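Local coordinates for protein polynucleotide 5'-triphosphatase (Acanthamoeba polyphaga mimivirus, PDB 3BGY) that removes the terminal phosphate from the 5'-triphosphate end of mRNA, as the triphosphatase domain of the multifunctional mimivirus capping enzyme, at residues A[29-34]-A[216-221]; A[36-41]-A[142-147]; A[108-113]-A[168-173]; A[82-87]-A[112-117]. All coordinates share one frame; numbering follows the deposited sequence. Where two conformers were deposited one is given.

Contact 1: A[29-34]-A[216-221]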
loop_
_atom_site.group_PDB
_atom_site.type_symbol
_atom_site.label_atom_id
_atom_site.label_comp_id
_atom_site.label_asym_id
_atom_site.label_seq_id
_atom_site.Cartn_x
_atom_site.Cartn_y
_atom_site.Cartn_z
ATOM N N ASP A 29 -12.035 6.277 14.370
ATOM C CA ASP A 29 -12.408 4.933 13.902
ATOM C C ASP A 29 -11.181 4.069 13.682
ATOM O O ASP A 29 -11.181 2.881 14.044
ATOM C CB ASP A 29 -13.231 5.004 12.626
ATOM C CG ASP A 29 -14.633 5.526 12.861
ATOM O OD1 ASP A 29 -15.076 5.640 14.025
ATOM O OD2 ASP A 29 -15.298 5.845 11.868
ATOM N N TYR A 30 -10.122 4.695 13.154
ATOM C CA TYR A 30 -8.828 4.028 12.935
ATOM C C TYR A 30 -8.242 3.547 14.279
ATOM O O TYR A 30 -7.800 2.399 14.391
ATOM C CB TYR A 30 -7.845 4.992 12.226
ATOM C CG TYR A 30 -6.364 4.632 12.302
ATOM C CD1 TYR A 30 -5.865 3.440 11.697
ATOM C CD2 TYR A 30 -5.459 5.443 13.004
ATOM C CE1 TYR A 30 -4.532 3.091 11.792
ATOM C CE2 TYR A 30 -4.104 5.083 13.117
ATOM C CZ TYR A 30 -3.650 3.904 12.506
ATOM O OH TYR A 30 -2.348 3.511 12.651
ATOM N N SER A 31 -8.243 4.422 15.280
ATOM C CA SER A 31 -7.688 4.060 16.588
ATOM C C SER A 31 -8.461 2.985 17.323
ATOM O O SER A 31 -7.863 2.184 18.047
ATOM C CB SER A 31 -7.542 5.280 17.495
ATOM O OG SER A 31 -8.784 5.867 17.837
ATOM N N ASN A 32 -9.767 2.931 17.076
ATOM C CA ASN A 32 -10.651 1.953 17.737
ATOM C C ASN A 32 -10.803 0.649 16.986
ATOM O O ASN A 32 -11.311 -0.337 17.531
ATOM C CB ASN A 32 -12.046 2.555 17.970
ATOM C CG ASN A 32 -12.043 3.655 19.031
ATOM O OD1 ASN A 32 -11.185 3.677 19.916
ATOM N ND2 ASN A 32 -13.007 4.571 18.937
ATOM N N GLY A 33 -10.349 0.650 15.735
ATOM C CA GLY A 33 -10.455 -0.526 14.902
ATOM C C GLY A 33 -9.366 -1.540 15.167
ATOM O O GLY A 33 -8.398 -1.281 15.899
ATOM N N ASP A 34 -9.572 -2.732 14.628
ATOM C CA ASP A 34 -8.596 -3.792 14.777
ATOM C C ASP A 34 -7.597 -3.757 13.630
ATOM O O ASP A 34 -6.382 -3.621 13.834
ATOM C CB ASP A 34 -9.304 -5.149 14.782
ATOM C CG ASP A 34 -10.307 -5.286 15.915
ATOM O OD1 ASP A 34 -10.045 -4.739 17.006
ATOM O OD2 ASP A 34 -11.353 -5.942 15.705
ATOM N N ILE A 216 0.945 4.791 12.024
ATOM C CA ILE A 216 1.341 3.598 12.791
ATOM C C ILE A 216 0.435 3.626 14.045
ATOM O O ILE A 216 -0.016 2.580 14.532
ATOM C CB ILE A 216 2.852 3.650 13.181
ATOM C CG1 ILE A 216 3.728 3.580 11.934
ATOM C CG2 ILE A 216 3.231 2.502 14.172
ATOM C CD1 ILE A 216 5.199 3.923 12.185
ATOM N N ASN A 217 0.184 4.832 14.567
ATOM C CA ASN A 217 -0.712 5.037 15.727
ATOM C C ASN A 217 -1.492 6.302 15.417
ATOM O O ASN A 217 -1.077 7.083 14.551
ATOM C CB ASN A 217 0.054 5.283 17.025
ATOM C CG ASN A 217 0.920 4.127 17.432
ATOM O OD1 ASN A 217 0.429 3.015 17.639
ATOM N ND2 ASN A 217 2.219 4.367 17.520
ATOM N N LYS A 218 -2.632 6.482 16.085
ATOM C CA LYS A 218 -3.475 7.688 15.926
ATOM C C LYS A 218 -2.674 8.910 16.357
ATOM O O LYS A 218 -1.773 8.803 17.202
ATOM C CB LYS A 218 -4.716 7.579 16.842
ATOM C CG LYS A 218 -5.716 8.770 16.804
ATOM C CD LYS A 218 -6.562 8.909 18.102
ATOM C CE LYS A 218 -5.698 9.071 19.369
ATOM N NZ LYS A 218 -6.402 9.772 20.507
ATOM N N ILE A 219 -2.921 10.030 15.682
ATOM C CA ILE A 219 -2.298 11.310 16.018
ATOM C C ILE A 219 -3.412 12.349 15.930
ATOM O O ILE A 219 -4.452 12.088 15.339
ATOM C CB ILE A 219 -1.125 11.738 15.080
ATOM C CG1 ILE A 219 -1.552 11.839 13.605
ATOM C CG2 ILE A 219 0.036 10.762 15.217
ATOM C CD1 ILE A 219 -0.470 12.330 12.677
ATOM N N ASP A 220 -3.165 13.514 16.513
ATOM C CA ASP A 220 -4.130 14.615 16.467
ATOM C C ASP A 220 -4.149 15.100 15.021
ATOM O O ASP A 220 -3.123 15.154 14.368
ATOM C CB ASP A 220 -3.632 15.740 17.370
ATOM C CG ASP A 220 -4.673 16.857 17.564
ATOM O OD1 ASP A 220 -4.695 17.808 16.768
ATOM O OD2 ASP A 220 -5.458 16.755 18.512
ATOM N N ILE A 221 -5.313 15.548 14.544
ATOM C CA ILE A 221 -5.392 16.051 13.171
ATOM C C ILE A 221 -4.487 17.258 12.891
ATOM O O ILE A 221 -4.046 17.473 11.757
ATOM C CB ILE A 221 -6.835 16.367 12.803
ATOM C CG1 ILE A 221 -6.963 16.579 11.287
ATOM C CG2 ILE A 221 -7.330 17.546 13.601
ATOM C CD1 ILE A 221 -8.364 16.796 10.821
#
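Tyr30 and Ser31, in the last turn of helix 17-32, meet Lys218 and its neighbours in the loop that leaves strand 208-215, the last strand of the tunnel barrel, and leads into helix 221-235. Tyr30 reaches furthest. Its CG lies anti to the backbone N (chi1 162°), which sends the ring out from the helix along the loop backbone instead of toward a side chain. The carbonyl group of Asn217 lies at the edge of the ring, near its plane; Tyr30 CE2 is also 3.6 Å from Lys218 N, and the phenol oxygen ends at the preceding carbonyl group, Tyr30 OH being 3.1 Å from Ile216 C. Ser31 makes a simpler contact through carbon: Ser31 CB sits 3.7 Å from Lys218 CB. The serine hydroxyl turns back (chi1 65°) and bonds to the carbonyl of Arg28 in its own helix, Asn217 likewise spends its amide nitrogen on Asn185, and no clear hydrogen bond joins the two segments. The Lys218 chain starts roughly extended, passes the serine, then bends at chi3 (57°) and carries its amine away from helix 17-32; its last close approach is Lys218 CD to Ser31 OG, 3.8 Å.

Contact 2: A[36-41]-A[142-147]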
loop_
_atom_site.group_PDB
_atom_site.type_symbol
_atom_site.label_atom_id
_atom_site.label_comp_id
_atom_site.label_asym_id
_atom_site.label_seq_id
_atom_site.Cartn_x
_atom_site.Cartn_y
_atom_site.Cartn_z
ATOM N N LEU A 36 -7.947 -1.562 10.737
ATOM C CA LEU A 36 -8.113 -0.395 9.876
ATOM C C LEU A 36 -6.754 0.295 9.739
ATOM O O LEU A 36 -5.934 0.278 10.668
ATOM C CB LEU A 36 -9.160 0.565 10.448
ATOM C CG LEU A 36 -10.617 0.095 10.476
ATOM C CD1 LEU A 36 -11.468 1.083 11.272
ATOM C CD2 LEU A 36 -11.169 -0.029 9.070
ATOM N N GLU A 37 -6.475 0.788 8.534
ATOM C CA GLU A 37 -5.225 1.501 8.231
ATOM C C GLU A 37 -5.642 2.881 7.811
ATOM O O GLU A 37 -6.744 3.041 7.316
ATOM C CB GLU A 37 -4.466 0.818 7.108
ATOM C CG GLU A 37 -3.948 -0.599 7.472
ATOM C CD GLU A 37 -3.134 -0.690 8.778
ATOM O OE1 GLU A 37 -2.430 0.275 9.161
ATOM O OE2 GLU A 37 -3.205 -1.754 9.432
ATOM N N PHE A 38 -4.793 3.873 8.045
ATOM C CA PHE A 38 -5.119 5.256 7.702
ATOM C C PHE A 38 -3.952 5.737 6.842
ATOM O O PHE A 38 -2.800 5.783 7.289
ATOM C CB PHE A 38 -5.268 6.072 8.987
ATOM C CG PHE A 38 -5.724 7.490 8.770
ATOM C CD1 PHE A 38 -4.814 8.478 8.365
ATOM C CD2 PHE A 38 -7.048 7.849 9.012
ATOM C CE1 PHE A 38 -5.193 9.817 8.212
ATOM C CE2 PHE A 38 -7.459 9.211 8.863
ATOM C CZ PHE A 38 -6.522 10.185 8.463
ATOM N N GLU A 39 -4.298 6.271 5.672
ATOM C CA GLU A 39 -3.300 6.667 4.696
ATOM C C GLU A 39 -3.656 7.964 3.987
ATOM O O GLU A 39 -4.831 8.175 3.673
ATOM C CB GLU A 39 -3.263 5.509 3.662
ATOM C CG GLU A 39 -2.591 5.714 2.325
ATOM C CD GLU A 39 -2.704 4.487 1.417
ATOM O OE1 GLU A 39 -2.164 3.421 1.778
ATOM O OE2 GLU A 39 -3.320 4.598 0.338
ATOM N N VAL A 40 -2.660 8.823 3.789
ATOM C CA VAL A 40 -2.884 10.038 2.988
ATOM C C VAL A 40 -2.077 9.782 1.716
ATOM O O VAL A 40 -0.867 9.640 1.772
ATOM C CB VAL A 40 -2.426 11.319 3.669
ATOM C CG1 VAL A 40 -2.792 12.531 2.781
ATOM C CG2 VAL A 40 -3.120 11.474 5.014
ATOM N N SER A 41 -2.768 9.734 0.577
ATOM C CA SER A 41 -2.132 9.457 -0.711
ATOM C C SER A 41 -1.925 10.762 -1.480
ATOM O O SER A 41 -2.874 11.526 -1.673
ATOM C CB SER A 41 -3.004 8.470 -1.520
ATOM O OG SER A 41 -2.515 8.303 -2.847
ATOM N N ILE A 142 -4.450 15.493 -2.677
ATOM C CA ILE A 142 -4.368 14.332 -1.777
ATOM C C ILE A 142 -5.700 13.723 -1.502
ATOM O O ILE A 142 -6.748 14.370 -1.688
ATOM C CB ILE A 142 -3.810 14.678 -0.348
ATOM C CG1 ILE A 142 -4.470 15.926 0.245
ATOM C CG2 ILE A 142 -2.341 14.778 -0.374
ATOM C CD1 ILE A 142 -4.186 16.155 1.713
ATOM N N THR A 143 -5.672 12.444 -1.136
ATOM C CA THR A 143 -6.873 11.753 -0.713
ATOM C C THR A 143 -6.576 11.177 0.657
ATOM O O THR A 143 -5.422 10.906 0.963
ATOM C CB THR A 143 -7.377 10.650 -1.663
ATOM O OG1 THR A 143 -6.390 9.630 -1.840
ATOM C CG2 THR A 143 -7.763 11.230 -3.009
ATOM N N ILE A 144 -7.589 11.096 1.515
ATOM C CA ILE A 144 -7.393 10.526 2.852
ATOM C C ILE A 144 -8.215 9.235 2.787
ATOM O O ILE A 144 -9.389 9.259 2.424
ATOM C CB ILE A 144 -7.996 11.420 3.975
ATOM C CG1 ILE A 144 -7.677 12.913 3.799
ATOM C CG2 ILE A 144 -7.572 10.913 5.330
ATOM C CD1 ILE A 144 -6.276 13.341 4.061
ATOM N N LYS A 145 -7.631 8.111 3.190
ATOM C CA LYS A 145 -8.331 6.842 3.089
ATOM C C LYS A 145 -8.158 6.001 4.322
ATOM O O LYS A 145 -7.076 5.983 4.913
ATOM C CB LYS A 145 -7.760 6.048 1.890
ATOM C CG LYS A 145 -8.424 4.702 1.512
ATOM C CD LYS A 145 -7.550 3.940 0.505
ATOM C CE LYS A 145 -8.244 2.702 -0.066
ATOM N NZ LYS A 145 -7.325 1.878 -0.916
ATOM N N SER A 146 -9.252 5.379 4.728
ATOM C CA SER A 146 -9.212 4.449 5.830
ATOM C C SER A 146 -9.686 3.179 5.158
ATOM O O SER A 146 -10.568 3.234 4.286
ATOM C CB SER A 146 -10.175 4.846 6.944
ATOM O OG SER A 146 -9.932 4.077 8.114
ATOM N N THR A 147 -8.962 2.086 5.388
ATOM C CA THR A 147 -9.390 0.804 4.855
ATOM C C THR A 147 -9.045 -0.375 5.744
ATOM O O THR A 147 -8.052 -0.338 6.483
ATOM C CB THR A 147 -8.892 0.597 3.399
ATOM O OG1 THR A 147 -9.583 -0.506 2.803
ATOM C CG2 THR A 147 -7.397 0.405 3.336
HETATM O O HOH W 1 -5.538 7.804 0.535
#
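Phe38 and Ile144 cross at a slant on the outer face of two antiparallel barrel strands, and the closest atoms, Phe38 CZ and Ile144 CG2, are 3.4 Å apart. The branch that touches the ring is the methyl anti to the isoleucine backbone N. The other arm turns toward Val40, which lies alongside Ile144 and points the same way, with Val40 CG2 3.8 Å from Ile144 CD1. Helices 17-32 and 221-235 pack over this apolar face, Met26 and Leu224 against Phe38 and Leu228 against Val40. Glu37, Glu39, Ser41, Thr143 and Lys145 project from the reverse face. There Glu39 and Lys145 form a hydrogen-bonded pair, Lys145 N to Glu39 O at 2.8 Å and nearly straight (161°), yet Glu39 OE2 and Lys145 NZ stay 5.0 Å apart. A water joins Glu39 O to the hydroxyl of Thr143. Glu39 also lies near Glu212 and Glu214 of strand 208-215. Glutamates spaced this way on two neighbouring strands, facing inward, are consistent with the metal-binding motifs of the tunnel triphosphatases.

Contact 3: A[108-113]-A[168-173]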
loop_
_atom_site.group_PDB
_atom_site.type_symbol
_atom_site.label_atom_id
_atom_site.label_comp_id
_atom_site.label_asym_id
_atom_site.label_seq_id
_atom_site.Cartn_x
_atom_site.Cartn_y
_atom_site.Cartn_z
ATOM N N ASP A 108 -4.937 -21.827 -12.085
ATOM C CA ASP A 108 -3.729 -22.467 -11.516
ATOM C C ASP A 108 -3.002 -21.460 -10.636
ATOM O O ASP A 108 -2.489 -21.818 -9.573
ATOM C CB ASP A 108 -2.736 -22.899 -12.607
ATOM C CG ASP A 108 -3.134 -24.208 -13.306
ATOM O OD1 ASP A 108 -3.974 -24.954 -12.768
ATOM O OD2 ASP A 108 -2.584 -24.477 -14.390
ATOM N N ILE A 109 -2.952 -20.205 -11.099
ATOM C CA ILE A 109 -2.308 -19.134 -10.349
ATOM C C ILE A 109 -3.083 -18.807 -9.067
ATOM O O ILE A 109 -2.472 -18.725 -7.985
ATOM C CB ILE A 109 -2.102 -17.850 -11.221
ATOM C CG1 ILE A 109 -1.187 -18.169 -12.397
ATOM C CG2 ILE A 109 -1.528 -16.674 -10.337
ATOM C CD1 ILE A 109 -1.052 -17.091 -13.466
ATOM N N SER A 110 -4.406 -18.677 -9.163
ATOM C CA SER A 110 -5.236 -18.373 -7.994
ATOM C C SER A 110 -5.151 -19.458 -6.925
ATOM O O SER A 110 -4.969 -19.163 -5.744
ATOM C CB SER A 110 -6.695 -18.184 -8.383
ATOM O OG SER A 110 -6.859 -17.064 -9.221
ATOM N N ARG A 111 -5.131 -20.711 -7.376
ATOM C CA ARG A 111 -5.087 -21.854 -6.451
ATOM C C ARG A 111 -3.733 -21.890 -5.737
ATOM O O ARG A 111 -3.686 -22.128 -4.534
ATOM C CB ARG A 111 -5.377 -23.153 -7.202
ATOM C CG ARG A 111 -6.867 -23.378 -7.377
ATOM C CD ARG A 111 -7.133 -24.680 -8.128
ATOM N NE ARG A 111 -6.728 -24.575 -9.525
ATOM C CZ ARG A 111 -6.618 -25.601 -10.367
ATOM N NH1 ARG A 111 -6.867 -26.838 -9.959
ATOM N NH2 ARG A 111 -6.322 -25.371 -11.640
ATOM N N TYR A 112 -2.675 -21.530 -6.462
ATOM C CA TYR A 112 -1.319 -21.464 -5.910
ATOM C C TYR A 112 -1.268 -20.327 -4.892
ATOM O O TYR A 112 -0.784 -20.511 -3.774
ATOM C CB TYR A 112 -0.255 -21.252 -7.006
ATOM C CG TYR A 112 1.168 -20.983 -6.479
ATOM C CD1 TYR A 112 1.995 -22.042 -6.029
ATOM C CD2 TYR A 112 1.678 -19.658 -6.394
ATOM C CE1 TYR A 112 3.303 -21.788 -5.506
ATOM C CE2 TYR A 112 2.983 -19.397 -5.864
ATOM C CZ TYR A 112 3.777 -20.465 -5.428
ATOM O OH TYR A 112 5.032 -20.205 -4.921
ATOM N N ILE A 113 -1.825 -19.171 -5.262
ATOM C CA ILE A 113 -1.821 -18.012 -4.361
ATOM C C ILE A 113 -2.531 -18.269 -3.018
ATOM O O ILE A 113 -1.958 -17.982 -1.953
ATOM C CB ILE A 113 -2.341 -16.719 -5.101
ATOM C CG1 ILE A 113 -1.378 -16.340 -6.222
ATOM C CG2 ILE A 113 -2.514 -15.526 -4.135
ATOM C CD1 ILE A 113 0.062 -15.968 -5.788
ATOM N N GLU A 168 -12.105 -15.117 -10.852
ATOM C CA GLU A 168 -11.294 -14.068 -10.202
ATOM C C GLU A 168 -10.456 -13.312 -11.224
ATOM O O GLU A 168 -10.034 -13.894 -12.237
ATOM C CB GLU A 168 -10.304 -14.687 -9.197
ATOM C CG GLU A 168 -10.922 -15.268 -7.922
ATOM C CD GLU A 168 -11.655 -16.588 -8.131
ATOM O OE1 GLU A 168 -11.307 -17.324 -9.081
ATOM O OE2 GLU A 168 -12.579 -16.877 -7.337
ATOM N N ARG A 169 -10.247 -12.019 -10.960
ATOM C CA ARG A 169 -9.372 -11.195 -11.785
ATOM C C ARG A 169 -8.015 -11.182 -11.060
ATOM O O ARG A 169 -7.970 -11.362 -9.833
ATOM C CB ARG A 169 -9.907 -9.752 -11.908
ATOM C CG ARG A 169 -11.192 -9.587 -12.741
ATOM C CD ARG A 169 -11.755 -8.161 -12.548
ATOM N NE ARG A 169 -12.836 -7.757 -13.474
ATOM C CZ ARG A 169 -14.118 -8.095 -13.330
ATOM N NH1 ARG A 169 -14.505 -8.862 -12.315
ATOM N NH2 ARG A 169 -15.042 -7.582 -14.145
ATOM N N ILE A 170 -6.910 -11.084 -11.794
ATOM C CA ILE A 170 -5.603 -11.030 -11.136
ATOM C C ILE A 170 -4.828 -9.803 -11.600
ATOM O O ILE A 170 -4.866 -9.440 -12.780
ATOM C CB ILE A 170 -4.736 -12.281 -11.385
ATOM C CG1 ILE A 170 -5.534 -13.550 -11.081
ATOM C CG2 ILE A 170 -3.508 -12.272 -10.451
ATOM C CD1 ILE A 170 -4.859 -14.799 -11.585
ATOM N N MET A 171 -4.150 -9.160 -10.657
ATOM C CA MET A 171 -3.328 -7.995 -10.957
ATOM C C MET A 171 -1.952 -8.189 -10.332
ATOM O O MET A 171 -1.829 -8.752 -9.232
ATOM C CB MET A 171 -3.986 -6.714 -10.440
ATOM C CG MET A 171 -3.198 -5.440 -10.726
ATOM S SD MET A 171 -4.040 -4.023 -10.072
ATOM C CE MET A 171 -4.281 -4.534 -8.338
ATOM N N TYR A 172 -0.930 -7.763 -11.073
ATOM C CA TYR A 172 0.466 -7.870 -10.642
ATOM C C TYR A 172 1.090 -6.508 -10.511
ATOM O O TYR A 172 0.878 -5.648 -11.359
ATOM C CB TYR A 172 1.286 -8.654 -11.660
ATOM C CG TYR A 172 0.704 -10.013 -11.938
ATOM C CD1 TYR A 172 1.001 -11.101 -11.099
ATOM C CD2 TYR A 172 -0.218 -10.208 -12.996
ATOM C CE1 TYR A 172 0.399 -12.350 -11.301
ATOM C CE2 TYR A 172 -0.842 -11.486 -13.208
ATOM C CZ TYR A 172 -0.514 -12.533 -12.349
ATOM O OH TYR A 172 -1.069 -13.765 -12.527
ATOM N N ARG A 173 1.765 -6.276 -9.389
ATOM C CA ARG A 173 2.458 -5.010 -9.193
ATOM C C ARG A 173 3.838 -5.317 -8.653
ATOM O O ARG A 173 3.953 -5.912 -7.595
ATOM C CB ARG A 173 1.714 -4.086 -8.223
ATOM C CG ARG A 173 0.442 -3.505 -8.818
ATOM C CD ARG A 173 -0.240 -2.527 -7.898
ATOM N NE ARG A 173 -1.400 -1.949 -8.576
ATOM C CZ ARG A 173 -2.540 -1.609 -7.981
ATOM N NH1 ARG A 173 -2.701 -1.782 -6.674
ATOM N NH2 ARG A 173 -3.553 -1.154 -8.713
HETATM O O HOH W 2 -9.125 -17.998 -10.579
#
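Ile109, Ser110 and Ile170 carry most of the contact between helix 106-115 and the start of barrel strand 169-183, whose short axes pass 10.0 Å apart at 72°. Ile109 lies between two strand side chains. Both its CG2 and CD1 approach the phenol oxygen of Tyr172, Ile109 CD1 standing 3.5 Å from Tyr172 OH, and Ile109 CG2 also meets Ile170 CD1 at 4.0 Å. Phe97 and Phe101 of helix 91-101 pack against Ile109 as well. Ile170 CD1 fills the corner between the two helix residues, 3.8 Å from Ser110 OG. In the serine conformer described, that hydroxyl bonds to the carbonyl of Ser106 and shares a water with Glu168, to which the water donates; Ser110 OG is 2.8 Å and Glu168 OE1 2.7 Å from it. The Glu168 carboxylate further accepts bonds from the backbone of Gly166 and Thr165. Van der Waals contact, apolar between the isoleucines and against hydroxyl oxygens at Tyr172 and Ser110, thus joins helix and strand, and in this conformer their polar link runs through water, without a direct hydrogen bond.

Contact 4: A[82-87]-A[112-117]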
loop_
_atom_site.group_PDB
_atom_site.type_symbol
_atom_site.label_atom_id
_atom_site.label_comp_id
_atom_site.label_asym_id
_atom_site.label_seq_id
_atom_site.Cartn_x
_atom_site.Cartn_y
_atom_site.Cartn_z
ATOM N N ASN A 82 -13.590 -7.296 -3.335
ATOM C CA ASN A 82 -12.621 -7.445 -2.263
ATOM C C ASN A 82 -11.401 -8.167 -2.805
ATOM O O ASN A 82 -11.446 -8.771 -3.891
ATOM C CB ASN A 82 -13.248 -8.101 -1.039
ATOM C CG ASN A 82 -14.330 -7.245 -0.446
ATOM O OD1 ASN A 82 -14.184 -6.013 -0.381
ATOM N ND2 ASN A 82 -15.452 -7.857 -0.091
ATOM N N VAL A 83 -10.300 -8.098 -2.061
ATOM C CA VAL A 83 -9.040 -8.573 -2.595
ATOM C C VAL A 83 -8.265 -9.454 -1.641
ATOM O O VAL A 83 -8.201 -9.164 -0.474
ATOM C CB VAL A 83 -8.132 -7.312 -2.945
ATOM C CG1 VAL A 83 -6.721 -7.713 -3.390
ATOM C CG2 VAL A 83 -8.790 -6.478 -4.051
ATOM N N TYR A 84 -7.629 -10.488 -2.190
ATOM C CA TYR A 84 -6.754 -11.387 -1.409
ATOM C C TYR A 84 -5.399 -11.118 -2.056
ATOM O O TYR A 84 -5.200 -11.409 -3.244
ATOM C CB TYR A 84 -7.157 -12.870 -1.598
ATOM C CG TYR A 84 -6.381 -13.824 -0.683
ATOM C CD1 TYR A 84 -6.828 -14.100 0.618
ATOM C CD2 TYR A 84 -5.226 -14.469 -1.149
ATOM C CE1 TYR A 84 -6.124 -15.041 1.442
ATOM C CE2 TYR A 84 -4.519 -15.398 -0.346
ATOM C CZ TYR A 84 -4.982 -15.669 0.934
ATOM O OH TYR A 84 -4.309 -16.584 1.707
ATOM N N ARG A 85 -4.500 -10.482 -1.311
ATOM C CA ARG A 85 -3.192 -10.108 -1.861
ATOM C C ARG A 85 -1.989 -10.755 -1.188
ATOM O O ARG A 85 -1.875 -10.734 0.027
ATOM C CB ARG A 85 -3.027 -8.581 -1.798
ATOM C CG ARG A 85 -1.720 -8.017 -2.411
ATOM C CD ARG A 85 -1.586 -6.537 -2.130
ATOM N NE ARG A 85 -1.379 -6.279 -0.707
ATOM C CZ ARG A 85 -1.302 -5.059 -0.167
ATOM N NH1 ARG A 85 -1.410 -3.974 -0.926
ATOM N NH2 ARG A 85 -1.119 -4.923 1.136
ATOM N N VAL A 86 -1.106 -11.320 -2.003
ATOM C CA VAL A 86 0.123 -11.913 -1.511
ATOM C C VAL A 86 1.306 -11.045 -1.970
ATOM O O VAL A 86 1.394 -10.691 -3.156
ATOM C CB VAL A 86 0.297 -13.354 -2.033
ATOM C CG1 VAL A 86 1.693 -13.868 -1.758
ATOM C CG2 VAL A 86 -0.728 -14.258 -1.380
ATOM N N SER A 87 2.200 -10.691 -1.047
ATOM C CA SER A 87 3.398 -9.930 -1.399
ATOM C C SER A 87 4.601 -10.862 -1.234
ATOM O O SER A 87 4.814 -11.380 -0.142
ATOM C CB SER A 87 3.573 -8.724 -0.471
ATOM O OG SER A 87 2.399 -7.923 -0.473
ATOM N N TYR A 112 -2.675 -21.530 -6.462
ATOM C CA TYR A 112 -1.319 -21.464 -5.910
ATOM C C TYR A 112 -1.268 -20.327 -4.892
ATOM O O TYR A 112 -0.784 -20.511 -3.774
ATOM C CB TYR A 112 -0.255 -21.252 -7.006
ATOM C CG TYR A 112 1.168 -20.983 -6.479
ATOM C CD1 TYR A 112 1.995 -22.042 -6.029
ATOM C CD2 TYR A 112 1.678 -19.658 -6.394
ATOM C CE1 TYR A 112 3.303 -21.788 -5.506
ATOM C CE2 TYR A 112 2.983 -19.397 -5.864
ATOM C CZ TYR A 112 3.777 -20.465 -5.428
ATOM O OH TYR A 112 5.032 -20.205 -4.921
ATOM N N ILE A 113 -1.825 -19.171 -5.262
ATOM C CA ILE A 113 -1.821 -18.012 -4.361
ATOM C C ILE A 113 -2.531 -18.269 -3.018
ATOM O O ILE A 113 -1.958 -17.982 -1.953
ATOM C CB ILE A 113 -2.341 -16.719 -5.101
ATOM C CG1 ILE A 113 -1.378 -16.340 -6.222
ATOM C CG2 ILE A 113 -2.514 -15.526 -4.135
ATOM C CD1 ILE A 113 0.062 -15.968 -5.788
ATOM N N VAL A 114 -3.729 -18.851 -3.050
ATOM C CA VAL A 114 -4.442 -19.146 -1.806
ATOM C C VAL A 114 -3.848 -20.331 -1.021
ATOM O O VAL A 114 -4.197 -20.528 0.142
ATOM C CB VAL A 114 -5.985 -19.337 -1.982
ATOM C CG1 VAL A 114 -6.612 -18.074 -2.542
ATOM C CG2 VAL A 114 -6.319 -20.562 -2.849
ATOM N N SER A 115 -2.924 -21.069 -1.639
ATOM C CA SER A 115 -2.287 -22.223 -0.984
ATOM C C SER A 115 -1.082 -21.809 -0.147
ATOM O O SER A 115 -0.657 -22.554 0.734
ATOM C CB SER A 115 -1.845 -23.273 -2.018
ATOM O OG SER A 115 -0.572 -22.969 -2.594
ATOM N N LEU A 116 -0.524 -20.631 -0.443
ATOM C CA LEU A 116 0.638 -20.128 0.267
ATOM C C LEU A 116 0.397 -19.832 1.723
ATOM O O LEU A 116 -0.644 -19.309 2.113
ATOM C CB LEU A 116 1.218 -18.869 -0.419
ATOM C CG LEU A 116 1.899 -19.018 -1.788
ATOM C CD1 LEU A 116 2.344 -17.650 -2.307
ATOM C CD2 LEU A 116 3.113 -19.946 -1.668
ATOM N N ASP A 117 1.372 -20.239 2.528
ATOM C CA ASP A 117 1.369 -20.002 3.957
ATOM C C ASP A 117 2.185 -18.723 4.175
ATOM O O ASP A 117 3.188 -18.507 3.487
ATOM C CB ASP A 117 2.045 -21.164 4.702
ATOM C CG ASP A 117 1.170 -22.394 4.795
ATOM O OD1 ASP A 117 -0.063 -22.251 4.956
ATOM O OD2 ASP A 117 1.729 -23.508 4.734
HETATM O O HOH W 3 -2.364 -17.756 0.826
#
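Tyr84 is the first residue of strand 83-88 to meet the end of helix 106-115. With CG anti to the backbone N (chi1 -173°), its ring stands out from the outer face of the barrel and leans on the last helical turn. Val114 CG1 covers part of one ring face, 4.0 Å from Tyr84 CE2, while the carbonyl oxygen of Ile113 lies at the ring edge near its plane. At the phenol end, in the ring plane, a water donates to two carbonyls, Ile113 O at 2.8 Å and Leu116 O at 2.7 Å. The same water accepts from the phenol, though that 2.4 Å between Tyr84 OH and the water oxygen is too short to be relied on in detail. Arg85 points to the other side of the sheet, where Asp73 and Glu149 are long, weak ionic partners. Val86 returns to the helix side and divides its methyls: Val86 CG2 presses on Ile113 CG2 at 3.5 Å, and Val86 CG1 meets Leu116 CD1 at 3.9 Å, the two side chains crossing at about a right angle. Lys161 also bonds to the carbonyls of Val114 and Leu116. The direct contact is therefore mainly apolar, and at its border the carbonyls of Ile113, Val114 and Leu116 take bonds from a water, a lysine or both.

How the contacts relate
The four contacts form two pairs on one closed antiparallel barrel, contacts 2 and 3 on opposite sides of the chain's centre. Contacts 1 and 2 touch, their centres 11 Å apart: the Tyr30 ring of contact 1 also lies on strand 36-42, with Tyr30 CG 3.8 Å from Phe38 CB. Contacts 3 and 4 share helix 106-115 and have centres about 8 Å apart; Ile109 and Ser110 meet strand 169-183, and Ile113 and Val114, about a turn later, meet strand 83-88. Between the pairs, the centres of contacts 2 and 4 are about 23 Å apart. Helices pack on the outer wall in both, while the inward-facing glutamates of contact 2 probably belong to the tunnel's active site. A bound acetate, probably from the crystallisation liquor, lies about 6 Å from the Tyr84 side chain.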